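PDB 3W1Z: heat shock protein 16 from Schizosaccharomyces pombe, which assembles into 16-subunit particles built on an alpha-crystallin domain and probably acts as a chaperone that binds unfolded proteins. Local coordinates for residues R26-I31 with T103-A108; D46-D51 with V126-V131. One frame throughout, in Å; residues are numbered along the deposited sequence.

Interaction 1. Residues R26-I31 with T103-A108; sequences RLNNQI and TITIPA
The contact between Asn-28 and Thr-103 sets the loop that follows helix 11-23 against a strand of the alpha-crystallin beta sandwich. Within this chain, strand 98-105 forms one border of a three-stranded antiparallel sheet. Along its edge facing strand 70-77, Ile-104 makes backbone hydrogen bonds with Leu-71, whereas the carbonyl of Thr-103 is met by the loop. Asn-28 supplies most of the loop's share of the contact: its CB reaches 3.1 Å from Thr-103 O, and its CG follows at 3.5 Å from the same Thr-103 O. With CG anti to its own carbonyl carbon (chi1 -70°), the Asn-28 side chain runs on past this carbonyl to Thr-105, which it crosses at about a right angle. There the terminal amide lies beside the hydroxyl of Thr-105; the orientation of that amide is uncertain. Asn-29 adds a looser, more exposed touch at the other end, where its ND2 is 3.9 Å from Thr-103 OG1. Its backbone has the left-handed helical conformation, and the bond from CA to CB points toward the strand in Asn-29, as it does in Asn-28. The Thr-103 hydroxyl has its hydrogen bond with Thr-72 OG1 on the adjacent strand, a link within the sheet. Beyond the strand, Pro-107 occupies the centre of an inverse gamma turn and packs on Ser-18, Ser-22 and Tyr-23 of helix 11-23, while Leu-27 packs on Phe-17 of a neighbouring subunit. No backbone hydrogen bond joins loop and strand, and the loop does not extend the sheet as a further strand. The chemistry is thus close, mostly buried packing of Asn-28 CB and CG on a backbone carbonyl, with no clear hydrogen bond across the contact.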
loop_
_atom_site.group_PDB
_atom_site.type_symbol
_atom_site.label_atom_id
_atom_site.label_comp_id
_atom_site.label_asym_id
_atom_site.label_seq_id
_atom_site.Cartn_x
_atom_site.Cartn_y
_atom_site.Cartn_z
ATOM N N ARG B 26 13.906 13.817 -0.695
ATOM C CA ARG B 26 12.948 13.687 -1.785
ATOM C C ARG B 26 11.808 14.696 -1.669
ATOM O O ARG B 26 11.158 15.023 -2.661
ATOM C CB ARG B 26 12.387 12.264 -1.823
ATOM C CG ARG B 26 12.448 11.545 -0.484
ATOM C CD ARG B 26 13.366 10.334 -0.556
ATOM N NE ARG B 26 14.075 10.104 0.699
ATOM C CZ ARG B 26 14.229 8.912 1.267
ATOM N NH1 ARG B 26 13.716 7.829 0.697
ATOM N NH2 ARG B 26 14.896 8.801 2.408
ATOM N N LEU B 27 11.572 15.187 -0.457
ATOM C CA LEU B 27 10.436 16.067 -0.204
ATOM C C LEU B 27 10.800 17.551 -0.257
ATOM O O LEU B 27 9.946 18.412 -0.047
ATOM C CB LEU B 27 9.786 15.719 1.138
ATOM C CG LEU B 27 8.290 15.998 1.284
ATOM C CD1 LEU B 27 7.553 15.534 0.048
ATOM C CD2 LEU B 27 7.748 15.291 2.510
ATOM N N ASN B 28 12.066 17.851 -0.526
ATOM C CA ASN B 28 12.493 19.237 -0.683
ATOM C C ASN B 28 13.285 19.482 -1.962
ATOM O O ASN B 28 14.407 18.997 -2.097
ATOM C CB ASN B 28 13.344 19.673 0.512
ATOM C CG ASN B 28 12.540 19.811 1.789
ATOM O OD1 ASN B 28 12.279 18.828 2.481
ATOM N ND2 ASN B 28 12.157 21.040 2.116
ATOM N N ASN B 29 12.692 20.236 -2.887
ATOM C CA ASN B 29 13.406 20.816 -4.027
ATOM C C ASN B 29 14.375 19.869 -4.745
ATOM O O ASN B 29 15.513 20.238 -5.036
ATOM C CB ASN B 29 14.138 22.092 -3.585
ATOM C CG ASN B 29 14.639 22.920 -4.755
ATOM O OD1 ASN B 29 14.123 22.825 -5.868
ATOM N ND2 ASN B 29 15.661 23.731 -4.507
ATOM N N GLN B 30 13.941 18.643 -5.013
ATOM C CA GLN B 30 14.827 17.688 -5.672
ATOM C C GLN B 30 15.030 18.057 -7.139
ATOM O O GLN B 30 14.095 18.472 -7.824
ATOM C CB GLN B 30 14.323 16.250 -5.518
ATOM C CG GLN B 30 15.326 15.179 -5.955
ATOM C CD GLN B 30 16.546 15.073 -5.045
ATOM O OE1 GLN B 30 16.716 15.851 -4.106
ATOM N NE2 GLN B 30 17.402 14.095 -5.325
ATOM N N ILE B 31 16.265 17.909 -7.607
ATOM C CA ILE B 31 16.670 18.426 -8.914
ATOM C C ILE B 31 16.007 17.734 -10.122
ATOM O O ILE B 31 15.527 18.423 -11.027
ATOM C CB ILE B 31 18.213 18.541 -9.050
ATOM C CG1 ILE B 31 18.743 19.647 -8.131
ATOM C CG2 ILE B 31 18.609 18.853 -10.480
ATOM C CD1 ILE B 31 18.899 19.256 -6.668
ATOM N N THR B 103 18.326 21.062 0.435
ATOM C CA THR B 103 17.466 22.002 1.136
ATOM C C THR B 103 16.682 21.281 2.220
ATOM O O THR B 103 16.046 20.261 1.963
ATOM C CB THR B 103 16.473 22.689 0.180
ATOM O OG1 THR B 103 17.182 23.257 -0.927
ATOM C CG2 THR B 103 15.711 23.785 0.907
ATOM N N ILE B 104 16.741 21.802 3.439
ATOM C CA ILE B 104 15.909 21.278 4.513
ATOM C C ILE B 104 15.085 22.392 5.145
ATOM O O ILE B 104 15.575 23.501 5.356
ATOM C CB ILE B 104 16.733 20.549 5.600
ATOM C CG1 ILE B 104 17.789 21.479 6.203
ATOM C CG2 ILE B 104 17.383 19.297 5.029
ATOM C CD1 ILE B 104 18.544 20.867 7.367
ATOM N N THR B 105 13.823 22.097 5.427
ATOM C CA THR B 105 12.972 23.043 6.128
ATOM C C THR B 105 13.186 22.849 7.620
ATOM O O THR B 105 12.928 21.775 8.148
ATOM C CB THR B 105 11.487 22.813 5.800
ATOM O OG1 THR B 105 11.284 22.911 4.385
ATOM C CG2 THR B 105 10.620 23.841 6.506
ATOM N N ILE B 106 13.670 23.877 8.304
ATOM C CA ILE B 106 13.914 23.753 9.735
ATOM C C ILE B 106 12.655 24.059 10.548
ATOM O O ILE B 106 12.053 25.122 10.400
ATOM C CB ILE B 106 15.119 24.601 10.199
ATOM C CG1 ILE B 106 15.110 25.974 9.527
ATOM C CG2 ILE B 106 16.421 23.884 9.880
ATOM C CD1 ILE B 106 14.480 27.061 10.364
ATOM N N PRO B 107 12.238 23.104 11.392
ATOM C CA PRO B 107 11.005 23.218 12.172
ATOM C C PRO B 107 11.235 23.895 13.515
ATOM O O PRO B 107 10.856 23.349 14.551
ATOM C CB PRO B 107 10.600 21.754 12.395
ATOM C CG PRO B 107 11.797 20.908 11.940
ATOM C CD PRO B 107 12.934 21.842 11.679
ATOM N N ALA B 108 11.848 25.074 13.494
ATOM C CA ALA B 108 12.077 25.836 14.713
ATOM C C ALA B 108 12.283 27.309 14.394
ATOM O O ALA B 108 12.636 27.668 13.271
ATOM C CB ALA B 108 13.277 25.284 15.467
#

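Interaction 2. Residues D46-D51 with V126-V131; sequences DTVSVD and VTLPKV
Strands 47-51 and 126-129 run antiparallel, their axes 4.7 Å apart at closest approach and their directions 163° apart, as neighbouring inner strands of a four-stranded sheet in the alpha-crystallin sandwich. Val-48 with Leu-128 and Val-50 with Val-126 are hydrogen-bonded pairs, each closed by two N-H to O bonds of 2.9 Å between the backbone N of one residue and the O of its partner. Between them lies the non-hydrogen-bonded pair Ser-49 and Thr-127, where Ser-49 CA makes a CA-H...O contact of 3.3 Å with Val-126 O. The bond from Lys-130 N to Asp-46 O, 2.8 Å long, carries the pairing one step past the strand end. The valines and Leu-128 share one face. Val-48 CG1, lodged between its backbone N and carbonyl carbon (chi1 48°), leans across to Leu-128 CB at 3.6 Å, and the two side chains meet obliquely. Leu-128 CD1 lies off the oxygen end of the Val-48 carbonyl, 3.6 Å from Val-48 O. Leu-71, Val-64 and Tyr-66 of the other sheet pack on Val-126 and Leu-128. On the reverse face, Thr-47 CG2 rests 3.8 Å from Pro-129 CA, and the Thr-127 hydroxyl bonds to Glu-116 O on the next strand. Lys-130 wraps round the Asp-46 carbonyl: its chain bends at chi3 (-52°), bringing CE to 3.5 Å from Asp-46 O and carrying NZ to Glu-43, in a salt bridge, and to Gly-44 O. Farther along, Asp-51 forms a salt bridge with Arg-81 of a neighbouring subunit. Regular backbone bonding thus fixes the strand register, aliphatic side chains pack on the inner face, and the charged contacts of Lys-130 and Asp-51 lie at the two ends of the pairing.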
loop_
_atom_site.group_PDB
_atom_site.type_symbol
_atom_site.label_atom_id
_atom_site.label_comp_id
_atom_site.label_asym_id
_atom_site.label_seq_id
_atom_site.Cartn_x
_atom_site.Cartn_y
_atom_site.Cartn_z
ATOM N N ASP B 46 18.280 24.477 22.805
ATOM C CA ASP B 46 18.876 25.785 22.565
ATOM C C ASP B 46 19.222 26.040 21.094
ATOM O O ASP B 46 18.707 26.977 20.491
ATOM C CB ASP B 46 20.089 25.984 23.471
ATOM C CG ASP B 46 19.718 25.966 24.941
ATOM O OD1 ASP B 46 19.467 27.050 25.507
ATOM O OD2 ASP B 46 19.657 24.864 25.525
ATOM N N THR B 47 20.111 25.232 20.524
ATOM C CA THR B 47 20.468 25.382 19.112
ATOM C C THR B 47 20.047 24.184 18.265
ATOM O O THR B 47 19.517 23.199 18.779
ATOM C CB THR B 47 21.986 25.582 18.926
ATOM O OG1 THR B 47 22.691 24.499 19.547
ATOM C CG2 THR B 47 22.437 26.893 19.542
ATOM N N VAL B 48 20.291 24.283 16.962
ATOM C CA VAL B 48 20.140 23.148 16.056
ATOM C C VAL B 48 21.328 23.081 15.099
ATOM O O VAL B 48 21.652 24.058 14.418
ATOM C CB VAL B 48 18.801 23.176 15.274
ATOM C CG1 VAL B 48 18.544 24.545 14.671
ATOM C CG2 VAL B 48 18.789 22.100 14.194
ATOM N N SER B 49 21.984 21.926 15.067
ATOM C CA SER B 49 23.182 21.746 14.259
ATOM C C SER B 49 22.945 20.792 13.093
ATOM O O SER B 49 22.302 19.751 13.246
ATOM C CB SER B 49 24.334 21.235 15.127
ATOM O OG SER B 49 23.993 20.012 15.756
ATOM N N VAL B 50 23.470 21.160 11.929
ATOM C CA VAL B 50 23.384 20.321 10.742
ATOM C C VAL B 50 24.779 19.952 10.252
ATOM O O VAL B 50 25.592 20.826 9.949
ATOM C CB VAL B 50 22.621 21.021 9.603
ATOM C CG1 VAL B 50 22.575 20.131 8.371
ATOM C CG2 VAL B 50 21.215 21.388 10.053
ATOM N N ASP B 51 25.052 18.653 10.182
ATOM C CA ASP B 51 26.343 18.158 9.722
ATOM C C ASP B 51 26.222 17.549 8.331
ATOM O O ASP B 51 25.547 16.540 8.142
ATOM C CB ASP B 51 26.899 17.130 10.706
ATOM C CG ASP B 51 27.234 17.739 12.053
ATOM O OD1 ASP B 51 27.977 18.744 12.084
ATOM O OD2 ASP B 51 26.749 17.219 13.079
ATOM N N VAL B 126 26.580 23.556 10.138
ATOM C CA VAL B 126 25.808 24.785 10.261
ATOM C C VAL B 126 25.152 24.820 11.636
ATOM O O VAL B 126 24.648 23.804 12.116
ATOM C CB VAL B 126 24.729 24.890 9.167
ATOM C CG1 VAL B 126 24.008 26.229 9.251
ATOM C CG2 VAL B 126 25.348 24.706 7.791
ATOM N N THR B 127 25.172 25.986 12.270
ATOM C CA THR B 127 24.587 26.141 13.596
ATOM C C THR B 127 23.531 27.240 13.619
ATOM O O THR B 127 23.837 28.414 13.406
ATOM C CB THR B 127 25.663 26.445 14.653
ATOM O OG1 THR B 127 26.722 27.200 14.050
ATOM C CG2 THR B 127 26.236 25.153 15.214
ATOM N N LEU B 128 22.288 26.850 13.879
ATOM C CA LEU B 128 21.187 27.802 13.938
ATOM C C LEU B 128 20.658 27.912 15.365
ATOM O O LEU B 128 20.055 26.973 15.883
ATOM C CB LEU B 128 20.059 27.393 12.984
ATOM C CG LEU B 128 20.412 27.113 11.518
ATOM C CD1 LEU B 128 20.798 25.654 11.307
ATOM C CD2 LEU B 128 19.261 27.499 10.603
ATOM N N PRO B 129 20.901 29.059 16.015
ATOM C CA PRO B 129 20.440 29.260 17.391
ATOM C C PRO B 129 18.928 29.433 17.446
ATOM O O PRO B 129 18.388 30.212 16.665
ATOM C CB PRO B 129 21.135 30.564 17.814
ATOM C CG PRO B 129 21.936 31.030 16.612
ATOM C CD PRO B 129 21.418 30.300 15.424
ATOM N N LYS B 130 18.260 28.743 18.363
ATOM C CA LYS B 130 16.815 28.883 18.495
ATOM C C LYS B 130 16.452 29.933 19.534
ATOM O O LYS B 130 17.055 30.001 20.604
ATOM C CB LYS B 130 16.156 27.555 18.872
ATOM C CG LYS B 130 16.274 26.464 17.826
ATOM C CD LYS B 130 15.603 25.189 18.309
ATOM C CE LYS B 130 16.111 24.800 19.686
ATOM N NZ LYS B 130 15.532 23.513 20.160
ATOM N N VAL B 131 15.463 30.754 19.203
ATOM C CA VAL B 131 14.901 31.695 20.160
ATOM C C VAL B 131 13.456 31.295 20.456
ATOM O O VAL B 131 12.715 30.908 19.553
ATOM C CB VAL B 131 14.984 33.152 19.648
ATOM C CG1 VAL B 131 16.436 33.564 19.470
ATOM C CG2 VAL B 131 14.225 33.311 18.339
#

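How the interactions relate
The two contacts belong to the two sheets of one sandwich. Interaction 2 joins neighbouring inner strands and buries 470 Å², with regular backbone bonds and an aliphatic inner face; it is partly buried, its centre about 12 Å from the chain centre. Interaction 1 buries 181 Å², lays the loop after helix 11-23 against an edge strand and relies on polar side chains; it is mostly buried, its centre about 7 Å from the chain centre. They meet inside the sandwich, where Ile-104 places CD1 3.8 Å from Val-50 CG2. A second touch lies nearer the surface, between Ala-108 CB and Lys-130 CD at 3.7 Å. Leu-71, on strand 70-77, is a neighbour of both.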